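Side-chain contacts in sniffer CG10964-PA (PDB 1SNY), which probably reduces carbonyl compounds with NADPH as a short-chain dehydrogenase/reductase, and binds NADP on a Rossmann fold: residues V38-N43 with T237-I242; K62-L67 with I74-I79; V136-L141 with S194-A199; A144-L149 with Q210-V215; Q159-G164 with D206-R211. All blocks are in the same frame, centred on the assembly; numbering follows the deposited sequence. Where two conformers were deposited one is given.

Overall arrangement
All five contacts pack helices or loops against one another or against the parallel sheet of a Rossmann fold. Contacts 3 and 4 are buried and wholly apolar; both use helix 124-155, set against helix 187-207 in contact 3 and against the entry to strand 213-217 in contact 4. Contacts 1, 2 and 5 are only partly buried and let polar atoms in: a threonine hydroxyl and a carbonyl oxygen in contact 1, a glutamate in contact 2, an arginine and a water in contact 5. Contacts 1 and 2 are joined by the Lys-39 to Glu-63 salt bridge, and contacts 4 and 5 share Gln-210 and Arg-211 at the end of helix 187-207.

Contact 1 (V38-N43 with T237-I242); sequences VKALLN and TSTGQI
Ala-40 and Gly-240 bring two helices, 32-42 and 235-248, within 5.5 Å of each other, measured from Ala-40 CA to Gly-240 CA. In this tight part the methyl of Ala-40 points at the opposite backbone. Its CB lies 3.9 Å from Thr-239 O and 4.3 Å from Gly-240 CA. The Thr-239 hydroxyl flanks it, OG1 standing 4.1 Å from Ala-40 CB. With chi1 at 59°, OG1 sits between the backbone N and the carbonyl carbon, where it hydrogen-bonds to Val-235 O in its own helix and weakly to Gly-36 O in the other. The Thr-239 side chain also packs near Leu-33, which binds NADP. Away from this spot the surroundings are looser. Lys-39 leads away to a salt bridge with Glu-63, and Asn-43 is exposed. On the other helix Gln-241 folds back, NE2 giving a hydrogen bond to Thr-237 O at 3.2 Å from above the carbonyl plane, while Gln-241 N reaches that oxygen from the opposite face. The chemistry implies an approach set by small size rather than by directional bonds: a methyl and a bare glycine let the helices close in, and the neighbouring hydroxyl finds its main partner within its own helix.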
# COMPACT_ATOMS: atom_id res chain seq x y z
N VAL A 38 16.55 -19.75 8.46
CA VAL A 38 17.90 -19.91 9.01
C VAL A 38 18.30 -21.38 8.93
O VAL A 38 19.34 -21.72 8.36
CB VAL A 38 17.97 -19.46 10.49
CG1 VAL A 38 19.37 -19.69 11.03
CG2 VAL A 38 17.60 -18.00 10.60
N LYS A 39 17.48 -22.25 9.50
CA LYS A 39 17.76 -23.68 9.50
C LYS A 39 17.90 -24.24 8.10
O LYS A 39 18.81 -25.02 7.83
CB LYS A 39 16.67 -24.44 10.26
CG LYS A 39 16.53 -24.04 11.72
CD LYS A 39 15.41 -24.82 12.39
CE LYS A 39 15.21 -24.38 13.83
NZ LYS A 39 14.05 -25.07 14.46
N ALA A 40 17.01 -23.84 7.20
CA ALA A 40 17.07 -24.33 5.83
C ALA A 40 18.34 -23.86 5.13
O ALA A 40 18.88 -24.56 4.28
CB ALA A 40 15.85 -23.86 5.05
N LEU A 41 18.81 -22.67 5.49
CA LEU A 41 20.02 -22.12 4.89
C LEU A 41 21.21 -22.97 5.30
O LEU A 41 22.12 -23.23 4.50
CB LEU A 41 20.23 -20.67 5.33
CG LEU A 41 19.29 -19.65 4.67
CD1 LEU A 41 19.38 -18.33 5.40
CD2 LEU A 41 19.66 -19.49 3.20
N LEU A 42 21.20 -23.40 6.56
CA LEU A 42 22.27 -24.22 7.11
C LEU A 42 22.32 -25.60 6.44
O LEU A 42 23.39 -26.08 6.07
CB LEU A 42 22.08 -24.40 8.62
CG LEU A 42 22.11 -23.11 9.44
CD1 LEU A 42 21.83 -23.42 10.90
CD2 LEU A 42 23.46 -22.44 9.28
N ASN A 43 21.15 -26.22 6.27
CA ASN A 43 21.09 -27.55 5.66
C ASN A 43 21.59 -27.56 4.22
O ASN A 43 21.68 -28.62 3.60
CB ASN A 43 19.65 -28.08 5.68
CG ASN A 43 19.04 -28.07 7.06
OD1 ASN A 43 19.72 -28.32 8.06
ND2 ASN A 43 17.74 -27.80 7.13
N THR A 237 8.82 -27.27 5.32
CA THR A 237 8.34 -27.48 3.96
C THR A 237 8.37 -26.18 3.18
O THR A 237 8.85 -26.12 2.04
CB THR A 237 6.91 -28.04 3.95
OG1 THR A 237 6.87 -29.28 4.67
CG2 THR A 237 6.44 -28.28 2.52
N SER A 238 7.84 -25.12 3.79
CA SER A 238 7.79 -23.82 3.14
C SER A 238 9.19 -23.24 2.97
O SER A 238 9.62 -22.98 1.85
CB SER A 238 6.93 -22.85 3.95
OG SER A 238 6.95 -21.55 3.37
N THR A 239 9.88 -23.04 4.08
CA THR A 239 11.23 -22.47 4.04
C THR A 239 12.19 -23.29 3.19
O THR A 239 13.08 -22.72 2.55
CB THR A 239 11.81 -22.31 5.47
OG1 THR A 239 11.86 -23.59 6.11
CG2 THR A 239 10.96 -21.36 6.29
N GLY A 240 12.02 -24.60 3.17
CA GLY A 240 12.89 -25.44 2.37
C GLY A 240 12.73 -25.08 0.91
O GLY A 240 13.71 -24.85 0.20
N GLN A 241 11.48 -25.01 0.45
CA GLN A 241 11.21 -24.66 -0.93
C GLN A 241 11.57 -23.20 -1.20
O GLN A 241 12.03 -22.85 -2.29
CB GLN A 241 9.74 -24.90 -1.26
CG GLN A 241 9.27 -26.32 -0.96
CD GLN A 241 7.85 -26.57 -1.43
OE1 GLN A 241 7.57 -26.60 -2.63
NE2 GLN A 241 6.94 -26.75 -0.48
N ILE A 242 11.37 -22.34 -0.21
CA ILE A 242 11.69 -20.92 -0.36
C ILE A 242 13.17 -20.73 -0.66
O ILE A 242 13.54 -20.10 -1.66
CB ILE A 242 11.32 -20.11 0.90
CG1 ILE A 242 9.80 -20.09 1.08
CG2 ILE A 242 11.88 -18.69 0.79
CD1 ILE A 242 9.32 -19.23 2.24

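Contact 2 (K62-L67 with I74-I79); sequences KELEDL and IHILEI
Ile-76 of strand 74-78 reaches across to Leu-64 and Glu-65 with the end of its chain. Its CB points toward the helix, but CB, CG1 and CG2 stop short of 62-67; the side chain as a whole also packs on Thr-53, Cys-55 and Ala-68. CG1 lies anti to the carbonyl carbon (chi1 -57°) and the chain continues fully extended, which carries CD1 into the helix surface. There CD1 meets Leu-64 O at 3.9 Å and Leu-64 CG at 4.1 Å, the two side chains running past each other in opposite directions. Glu-65 comes across at about a right angle, its OE1 3.7 Å from Ile-76 CD1. The bend at chi2 brings this carboxylate back toward the strand, although its CB points away from it; OE2 is engaged by Arg-58 in a salt bridge. Two residues earlier, Ile-74 repeats the pattern: its CD1 touches Leu-67 O at 3.5 Å and Leu-67 CB at 3.8 Å. That carbonyl oxygen also accepts a hydrogen bond from His-71. The axes of segments 62-67 and 74-78 approach to 9.2 Å, at 138° between their N-to-C directions, as the chain returns through the beta-alpha-beta crossover. Strand 74-78 forms an edge of the sheet within this chain, beside strand 50-55, while Leu-67 and Ile-74 also pack on helix 32-42 through Leu-35 and Leu-42.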
# COMPACT_ATOMS: atom_id res chain seq x y z
N LYS A 62 15.92 -18.35 22.33
CA LYS A 62 16.81 -19.38 22.81
C LYS A 62 17.24 -20.28 21.66
O LYS A 62 18.42 -20.58 21.50
CB LYS A 62 16.12 -20.20 23.90
N GLU A 63 16.27 -20.70 20.86
CA GLU A 63 16.55 -21.57 19.73
C GLU A 63 17.52 -20.92 18.74
O GLU A 63 18.41 -21.58 18.21
CB GLU A 63 15.25 -21.97 19.02
CG GLU A 63 15.46 -22.83 17.79
CD GLU A 63 14.27 -23.71 17.48
OE1 GLU A 63 13.12 -23.23 17.61
OE2 GLU A 63 14.48 -24.88 17.11
N LEU A 64 17.34 -19.62 18.49
CA LEU A 64 18.23 -18.90 17.58
C LEU A 64 19.58 -18.70 18.24
O LEU A 64 20.63 -18.82 17.60
CB LEU A 64 17.64 -17.53 17.22
CG LEU A 64 18.55 -16.60 16.40
CD1 LEU A 64 18.85 -17.23 15.05
CD2 LEU A 64 17.88 -15.25 16.23
N GLU A 65 19.55 -18.40 19.54
CA GLU A 65 20.76 -18.19 20.31
C GLU A 65 21.53 -19.51 20.43
O GLU A 65 22.76 -19.52 20.52
CB GLU A 65 20.40 -17.66 21.70
CG GLU A 65 21.59 -17.35 22.59
CD GLU A 65 22.60 -16.45 21.92
OE1 GLU A 65 23.37 -16.94 21.08
OE2 GLU A 65 22.61 -15.24 22.23
N ASP A 66 20.79 -20.61 20.40
CA ASP A 66 21.38 -21.94 20.49
C ASP A 66 22.00 -22.31 19.15
O ASP A 66 23.09 -22.87 19.10
CB ASP A 66 20.32 -22.96 20.88
N LEU A 67 21.29 -21.99 18.07
CA LEU A 67 21.79 -22.27 16.73
C LEU A 67 23.09 -21.51 16.52
O LEU A 67 24.00 -21.98 15.83
CB LEU A 67 20.78 -21.84 15.67
CG LEU A 67 19.47 -22.62 15.56
CD1 LEU A 67 18.57 -21.94 14.54
CD2 LEU A 67 19.76 -24.05 15.15
N ILE A 74 26.63 -17.97 11.82
CA ILE A 74 25.46 -17.21 12.23
C ILE A 74 25.90 -15.99 13.03
O ILE A 74 26.76 -16.09 13.90
CB ILE A 74 24.51 -18.07 13.11
CG1 ILE A 74 23.92 -19.22 12.28
CG2 ILE A 74 23.40 -17.20 13.68
CD1 ILE A 74 22.96 -20.11 13.06
N HIS A 75 25.33 -14.83 12.71
CA HIS A 75 25.64 -13.59 13.41
C HIS A 75 24.33 -12.99 13.90
O HIS A 75 23.44 -12.68 13.10
CB HIS A 75 26.31 -12.59 12.45
CG HIS A 75 27.62 -13.06 11.90
ND1 HIS A 75 28.80 -12.94 12.59
CD2 HIS A 75 27.92 -13.64 10.72
CE1 HIS A 75 29.79 -13.44 11.85
NE2 HIS A 75 29.28 -13.87 10.71
N ILE A 76 24.19 -12.84 15.21
CA ILE A 76 22.97 -12.28 15.77
C ILE A 76 23.11 -10.78 16.02
O ILE A 76 24.02 -10.33 16.71
CB ILE A 76 22.59 -12.97 17.09
CG1 ILE A 76 22.44 -14.47 16.86
CG2 ILE A 76 21.29 -12.38 17.63
CD1 ILE A 76 22.03 -15.25 18.09
N LEU A 77 22.20 -10.01 15.43
CA LEU A 77 22.20 -8.56 15.58
C LEU A 77 20.89 -8.20 16.27
O LEU A 77 19.81 -8.61 15.82
CB LEU A 77 22.26 -7.88 14.21
CG LEU A 77 23.42 -8.30 13.29
CD1 LEU A 77 23.24 -7.70 11.90
CD2 LEU A 77 24.73 -7.84 13.89
N GLU A 78 20.97 -7.45 17.36
CA GLU A 78 19.76 -7.07 18.09
C GLU A 78 19.30 -5.67 17.73
O GLU A 78 20.08 -4.71 17.80
CB GLU A 78 19.99 -7.18 19.60
CG GLU A 78 18.73 -6.94 20.43
CD GLU A 78 18.93 -7.24 21.90
OE1 GLU A 78 18.96 -8.44 22.27
OE2 GLU A 78 19.05 -6.28 22.69
N ILE A 79 18.04 -5.55 17.35
CA ILE A 79 17.49 -4.27 16.94
C ILE A 79 15.98 -4.34 16.75
O ILE A 79 15.44 -5.40 16.43
CB ILE A 79 18.13 -3.82 15.60
CG1 ILE A 79 17.42 -2.57 15.05
CG2 ILE A 79 18.03 -4.95 14.58
CD1 ILE A 79 18.03 -2.05 13.77

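Contact 3 (V136-L141 with S194-A199)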
# COMPACT_ATOMS: atom_id res chain seq x y z
N VAL A 136 7.07 0.50 5.47
CA VAL A 136 8.13 1.48 5.65
C VAL A 136 9.47 0.86 6.04
O VAL A 136 10.50 1.22 5.49
CB VAL A 136 7.71 2.54 6.69
CG1 VAL A 136 8.82 3.57 6.87
CG2 VAL A 136 6.44 3.23 6.22
N VAL A 137 9.45 -0.09 6.98
CA VAL A 137 10.69 -0.74 7.41
C VAL A 137 11.43 -1.40 6.24
O VAL A 137 12.61 -1.15 6.02
CB VAL A 137 10.42 -1.78 8.52
CG1 VAL A 137 11.64 -2.67 8.72
CG2 VAL A 137 10.09 -1.06 9.84
N PRO A 138 10.75 -2.26 5.48
CA PRO A 138 11.46 -2.89 4.36
C PRO A 138 12.08 -1.88 3.39
O PRO A 138 13.16 -2.10 2.86
CB PRO A 138 10.37 -3.73 3.69
CG PRO A 138 9.49 -4.11 4.84
CD PRO A 138 9.39 -2.81 5.62
N ILE A 139 11.38 -0.77 3.15
CA ILE A 139 11.89 0.26 2.24
C ILE A 139 13.12 0.93 2.84
O ILE A 139 14.13 1.14 2.17
CB ILE A 139 10.82 1.36 1.94
CG1 ILE A 139 9.65 0.76 1.16
CG2 ILE A 139 11.46 2.52 1.18
CD1 ILE A 139 8.50 1.74 0.92
N MSE A 140 13.03 1.29 4.11
CA MSE A 140 14.14 1.95 4.77
C MSE A 140 15.35 1.04 4.98
O MSE A 140 16.48 1.50 4.90
CB MSE A 140 13.69 2.56 6.09
CG MSE A 140 12.65 3.68 5.92
SE MSE A 140 13.17 5.14 4.77
CE MSE A 140 14.35 6.11 6.00
N LEU A 141 15.12 -0.25 5.24
CA LEU A 141 16.24 -1.16 5.41
C LEU A 141 16.89 -1.38 4.05
O LEU A 141 18.12 -1.48 3.95
CB LEU A 141 15.78 -2.50 6.00
CG LEU A 141 16.92 -3.46 6.38
CD1 LEU A 141 17.95 -2.72 7.24
CD2 LEU A 141 16.38 -4.65 7.14
N SER A 194 0.24 -5.02 -0.19
CA SER A 194 0.10 -4.53 -1.56
C SER A 194 1.06 -3.35 -1.70
O SER A 194 1.63 -3.13 -2.76
CB SER A 194 -1.34 -4.08 -1.88
OG SER A 194 -2.21 -5.19 -1.90
N ALA A 195 1.24 -2.59 -0.63
CA ALA A 195 2.17 -1.47 -0.68
C ALA A 195 3.60 -1.98 -0.80
O ALA A 195 4.41 -1.40 -1.52
CB ALA A 195 2.02 -0.59 0.59
N LEU A 196 3.93 -3.05 -0.08
CA LEU A 196 5.26 -3.64 -0.14
C LEU A 196 5.52 -4.10 -1.57
O LEU A 196 6.60 -3.91 -2.10
CB LEU A 196 5.36 -4.84 0.80
CG LEU A 196 6.70 -5.59 0.84
CD1 LEU A 196 7.80 -4.66 1.33
CD2 LEU A 196 6.56 -6.82 1.74
N ASN A 197 4.51 -4.69 -2.20
CA ASN A 197 4.66 -5.14 -3.58
C ASN A 197 5.00 -3.99 -4.53
O ASN A 197 5.87 -4.13 -5.39
CB ASN A 197 3.39 -5.84 -4.06
CG ASN A 197 3.24 -7.24 -3.48
OD1 ASN A 197 4.18 -7.79 -2.90
ND2 ASN A 197 2.06 -7.82 -3.64
N ALA A 198 4.31 -2.86 -4.39
CA ALA A 198 4.57 -1.70 -5.23
C ALA A 198 6.02 -1.24 -5.00
O ALA A 198 6.69 -0.77 -5.92
CB ALA A 198 3.57 -0.57 -4.91
N ALA A 199 6.50 -1.36 -3.77
CA ALA A 199 7.88 -0.98 -3.46
C ALA A 199 8.83 -1.96 -4.15
O ALA A 199 9.88 -1.59 -4.68
CB ALA A 199 8.10 -1.00 -1.95
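Pro-138 and Leu-196 make the closer of two apolar contacts between helices 124-155 and 187-207. The methyl CD1 of Leu-196 sits against the proline ring, 3.6 Å from Pro-138 CB and 3.9 Å from Pro-138 CG, and the two side chains cross at about a right angle. Leu-196 gets there by turning CG anti to its backbone nitrogen (chi1 179°), which carries CD1 across to the proline ring. The second apolar pair is Ile-139 with Ala-199: the alanine methyl lies alongside the ethyl arm, its CB 3.9 Å from Ile-139 CG1 and 4.0 Å from Ile-139 CD1. Backbone bonding is interrupted where these groups meet. Pro-138 has no N-H to give to the preceding turn and the helix kinks there, but it continues, with N of Met-140, a selenomethionine, 2.9 Å from Val-136 O. Polar side chains are satisfied elsewhere: Asn-197 OD1 is bonded by both Ser-172 OG and Ser-216 OG, and Ser-194 OG bonds to Gly-176 O. The Leu-196 side chain lies about 6 Å from the bound NADP at nearest atoms. Leu-141 continues inward onto strand 105-108 and helix 87-98, whereas Val-136, Ser-194 and Ala-198 pack on the second subunit, consistent with the four-helix bundle, two long helices from each subunit, by which many short-chain dehydrogenases dimerise.

Contact 4 (A144-L149 with Q210-V215); sequences ACLPLL and QRIMCV
Leu-149 N, hydrogen-bonded to Cys-145 O at 2.9 Å, restores the helical pattern beside Ile-212 after a kink. The kink comes from Pro-147, which lacks an N-H, and Leu-148 N likewise makes no bond to the turn before. From this turn of helix 124-155 the contact is carried by three apolar side chains. The tip of Ile-212 does the touching: its CD1 lies 3.8 Å from Leu-149 CB and 3.9 Å from Leu-149 C, pressing on the root of the leucine rather than on its methyls. Two torsions explain this. Ile-212 holds CG1 anti to its carbonyl carbon with chi2 extended at 174°, which carries CD1 to the base of Leu-149; Leu-149 swings CG away from its own carbonyl carbon (chi1 -71°), leaving CB and C together as the seat for the methyl. Leu-146 closes in from one turn earlier, its CD1 a looser 4.4 Å from Ile-212 CD1. Leu-146 and Ile-212 both rest on Leu-207 of helix 187-207, and Leu-149 packs on Ile-168 of the neighbouring strand. Beyond Ile-212 the backbone enters strand 213-217, where Met-213 pairs with Ala-166 and Ile-168 and Asn-254 OD1 accepts from Cys-214 N. Leu-146 also meets Thr-120 of the second subunit. With only apolar side chains meeting, the contact rests mainly on dispersion and the exclusion of water, and the fit between helix and sheet depends on the shapes of the leucines and the isoleucine.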
# COMPACT_ATOMS: atom_id res chain seq x y z
N ALA A 144 19.16 1.52 3.46
CA ALA A 144 20.39 1.43 4.25
C ALA A 144 21.38 0.40 3.73
O ALA A 144 22.58 0.63 3.73
CB ALA A 144 20.04 1.13 5.70
N CYS A 145 20.86 -0.74 3.28
CA CYS A 145 21.71 -1.81 2.77
C CYS A 145 22.19 -1.61 1.35
O CYS A 145 23.04 -2.36 0.87
CB CYS A 145 20.96 -3.15 2.84
SG CYS A 145 20.60 -3.74 4.50
N LEU A 146 21.66 -0.60 0.66
CA LEU A 146 22.04 -0.37 -0.73
C LEU A 146 23.55 -0.36 -1.00
O LEU A 146 24.02 -1.01 -1.93
CB LEU A 146 21.39 0.92 -1.25
CG LEU A 146 20.92 0.84 -2.71
CD1 LEU A 146 20.03 -0.39 -2.90
CD2 LEU A 146 20.15 2.09 -3.08
N PRO A 147 24.33 0.37 -0.18
CA PRO A 147 25.78 0.39 -0.42
C PRO A 147 26.37 -1.02 -0.40
O PRO A 147 27.17 -1.38 -1.27
CB PRO A 147 26.30 1.27 0.71
CG PRO A 147 25.18 2.26 0.89
CD PRO A 147 23.96 1.36 0.85
N LEU A 148 25.97 -1.81 0.59
CA LEU A 148 26.45 -3.18 0.73
C LEU A 148 25.99 -4.07 -0.43
O LEU A 148 26.75 -4.91 -0.92
CB LEU A 148 25.95 -3.78 2.05
CG LEU A 148 26.70 -3.33 3.31
CD1 LEU A 148 25.94 -3.74 4.55
CD2 LEU A 148 28.09 -3.94 3.32
N LEU A 149 24.75 -3.90 -0.85
CA LEU A 149 24.19 -4.69 -1.94
C LEU A 149 24.88 -4.38 -3.26
O LEU A 149 25.09 -5.27 -4.09
CB LEU A 149 22.68 -4.45 -2.05
CG LEU A 149 21.79 -5.03 -0.94
CD1 LEU A 149 20.40 -4.43 -1.03
CD2 LEU A 149 21.73 -6.57 -1.05
N GLN A 210 22.58 -1.56 -11.31
CA GLN A 210 23.60 -2.32 -10.58
C GLN A 210 23.25 -3.81 -10.60
O GLN A 210 23.95 -4.62 -9.99
CB GLN A 210 23.72 -1.84 -9.13
CG GLN A 210 24.30 -0.45 -8.97
CD GLN A 210 23.28 0.66 -9.19
OE1 GLN A 210 23.61 1.84 -9.13
NE2 GLN A 210 22.04 0.27 -9.44
N ARG A 211 22.18 -4.14 -11.30
CA ARG A 211 21.72 -5.52 -11.44
C ARG A 211 21.39 -6.20 -10.11
O ARG A 211 21.78 -7.35 -9.88
CB ARG A 211 22.75 -6.35 -12.20
CG ARG A 211 22.97 -5.90 -13.64
CD ARG A 211 21.71 -6.10 -14.46
NE ARG A 211 21.94 -5.89 -15.89
CZ ARG A 211 22.06 -4.70 -16.47
NH1 ARG A 211 21.98 -3.58 -15.76
NH2 ARG A 211 22.26 -4.63 -17.78
N ILE A 212 20.70 -5.48 -9.22
CA ILE A 212 20.29 -6.01 -7.93
C ILE A 212 18.85 -6.47 -8.10
O ILE A 212 17.97 -5.68 -8.43
CB ILE A 212 20.36 -4.94 -6.81
CG1 ILE A 212 21.80 -4.47 -6.63
CG2 ILE A 212 19.81 -5.52 -5.50
CD1 ILE A 212 21.96 -3.30 -5.65
N MSE A 213 18.62 -7.76 -7.87
CA MSE A 213 17.29 -8.35 -8.02
C MSE A 213 16.37 -8.06 -6.84
O MSE A 213 16.80 -8.08 -5.68
CB MSE A 213 17.44 -9.86 -8.20
CG MSE A 213 16.16 -10.62 -8.49
SE MSE A 213 16.48 -12.51 -8.77
CE MSE A 213 16.36 -13.11 -6.94
N CYS A 214 15.11 -7.76 -7.12
CA CYS A 214 14.14 -7.52 -6.06
C CYS A 214 12.85 -8.25 -6.40
O CYS A 214 12.31 -8.09 -7.50
CB CYS A 214 13.84 -6.04 -5.85
SG CYS A 214 12.78 -5.76 -4.38
N VAL A 215 12.38 -9.06 -5.47
CA VAL A 215 11.16 -9.80 -5.70
C VAL A 215 10.35 -9.90 -4.43
O VAL A 215 10.90 -9.89 -3.33
CB VAL A 215 11.45 -11.26 -6.17
CG1 VAL A 215 12.38 -11.26 -7.39
CG2 VAL A 215 12.07 -12.04 -5.03

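Contact 5 (Q159-G164 with D206-R211); sequences QPMGVG and DLYPQR
A Schellman motif ends helix 187-207, and its C-prime residue, Arg-211, packs against Met-161 in the loop before strand 167-171. Arg-211 N lies 2.7 Å from Tyr-208 O, and the left-handed conformation of Arg-211 (phi 59°) then turns Ile-212 N toward Leu-207 O. Tyr-208 O is gripped a second time by the side chain: Arg-211 NH1 donates to it at 2.9 Å, from the face of the carbonyl opposite to the backbone donor. The bend at chi2 (-65°) folds the guanidinium back over the tyrosine in a cation-pi stack, with Tyr-208 CZ 3.4 Å above the centre of the Arg-211 guanidinium plane. Against this pair comes Met-161, a selenomethionine in this crystal, crossing both at about a right angle. Its SE touches Arg-211 CD at 3.8 Å and Tyr-208 CE1 at 4.1 Å, a Met-aromatic contact oblique to the ring. With an alanine here instead of Arg-211, Tyr-208 O would probably lose its side-chain donor and the ring its cation-pi partner, and a gap would be likely beside the Met-161 selenium where CD now touches it. Tyr-208 OH bonds to Glu-251, and Asp-206, earlier on the helix, accepts from Tyr-187 and Gly-185 of the second subunit. A water links the two backbones, accepting from Gly-162 N at 2.9 Å and lying 3.0 Å from Arg-211 O.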
# COMPACT_ATOMS: atom_id res chain seq x y z
N GLN A 159 28.66 -12.59 -12.86
CA GLN A 159 27.60 -13.59 -12.71
C GLN A 159 26.23 -13.02 -13.10
O GLN A 159 26.04 -11.81 -13.14
CB GLN A 159 27.55 -14.08 -11.27
CG GLN A 159 28.82 -14.78 -10.82
CD GLN A 159 29.18 -15.96 -11.71
OE1 GLN A 159 28.41 -16.92 -11.81
NE2 GLN A 159 30.33 -15.90 -12.35
N PRO A 160 25.27 -13.91 -13.40
CA PRO A 160 23.93 -13.44 -13.77
C PRO A 160 23.21 -12.97 -12.51
O PRO A 160 23.69 -13.18 -11.40
CB PRO A 160 23.30 -14.69 -14.37
CG PRO A 160 23.87 -15.78 -13.51
CD PRO A 160 25.34 -15.38 -13.42
N MSE A 161 22.07 -12.32 -12.69
CA MSE A 161 21.30 -11.83 -11.56
C MSE A 161 20.77 -13.00 -10.74
O MSE A 161 20.35 -14.01 -11.29
CB MSE A 161 20.15 -10.95 -12.04
CG MSE A 161 20.62 -9.65 -12.70
SE MSE A 161 19.13 -8.46 -13.10
CE MSE A 161 18.02 -8.94 -11.60
N GLY A 162 20.81 -12.85 -9.41
CA GLY A 162 20.34 -13.90 -8.54
C GLY A 162 20.87 -13.67 -7.14
O GLY A 162 21.62 -12.72 -6.90
N VAL A 163 20.50 -14.54 -6.21
CA VAL A 163 20.96 -14.39 -4.83
C VAL A 163 22.48 -14.57 -4.76
O VAL A 163 23.11 -14.14 -3.79
CB VAL A 163 20.28 -15.41 -3.90
CG1 VAL A 163 18.80 -15.07 -3.76
CG2 VAL A 163 20.45 -16.82 -4.46
N GLY A 164 23.05 -15.18 -5.78
CA GLY A 164 24.49 -15.38 -5.81
C GLY A 164 25.21 -14.07 -6.04
O GLY A 164 26.40 -13.95 -5.73
N ASP A 206 14.60 0.73 -10.24
CA ASP A 206 15.66 1.62 -9.77
C ASP A 206 17.02 0.96 -9.55
O ASP A 206 18.05 1.60 -9.71
CB ASP A 206 15.23 2.32 -8.47
CG ASP A 206 14.00 3.19 -8.65
OD1 ASP A 206 13.57 3.40 -9.81
OD2 ASP A 206 13.47 3.68 -7.63
N LEU A 207 17.03 -0.32 -9.19
CA LEU A 207 18.30 -1.00 -8.93
C LEU A 207 18.81 -1.82 -10.11
O LEU A 207 19.89 -2.41 -10.03
CB LEU A 207 18.17 -1.91 -7.70
CG LEU A 207 17.65 -1.20 -6.45
CD1 LEU A 207 17.70 -2.17 -5.27
CD2 LEU A 207 18.48 0.05 -6.18
N TYR A 208 18.05 -1.85 -11.19
CA TYR A 208 18.46 -2.62 -12.36
C TYR A 208 19.86 -2.27 -12.86
O TYR A 208 20.60 -3.16 -13.30
CB TYR A 208 17.47 -2.44 -13.51
CG TYR A 208 17.83 -3.29 -14.71
CD1 TYR A 208 17.80 -4.68 -14.62
CD2 TYR A 208 18.26 -2.72 -15.90
CE1 TYR A 208 18.21 -5.48 -15.69
CE2 TYR A 208 18.68 -3.51 -16.97
CZ TYR A 208 18.65 -4.89 -16.86
OH TYR A 208 19.06 -5.68 -17.91
N PRO A 209 20.24 -0.98 -12.84
CA PRO A 209 21.58 -0.56 -13.29
C PRO A 209 22.70 -1.35 -12.62
O PRO A 209 23.66 -1.74 -13.28
CB PRO A 209 21.62 0.91 -12.91
CG PRO A 209 20.21 1.33 -13.12
CD PRO A 209 19.42 0.19 -12.50
N GLN A 210 22.58 -1.56 -11.31
CA GLN A 210 23.60 -2.32 -10.58
C GLN A 210 23.25 -3.81 -10.60
O GLN A 210 23.95 -4.62 -9.99
CB GLN A 210 23.72 -1.84 -9.13
CG GLN A 210 24.30 -0.45 -8.97
CD GLN A 210 23.28 0.66 -9.19
OE1 GLN A 210 23.61 1.84 -9.13
NE2 GLN A 210 22.04 0.27 -9.44
N ARG A 211 22.18 -4.14 -11.30
CA ARG A 211 21.72 -5.52 -11.44
C ARG A 211 21.39 -6.20 -10.11
O ARG A 211 21.78 -7.35 -9.88
CB ARG A 211 22.75 -6.35 -12.20
CG ARG A 211 22.97 -5.90 -13.64
CD ARG A 211 21.71 -6.10 -14.46
NE ARG A 211 21.94 -5.89 -15.89
CZ ARG A 211 22.06 -4.70 -16.47
NH1 ARG A 211 21.98 -3.58 -15.76
NH2 ARG A 211 22.26 -4.63 -17.78
O HOH W 1 21.51 -10.16 -8.76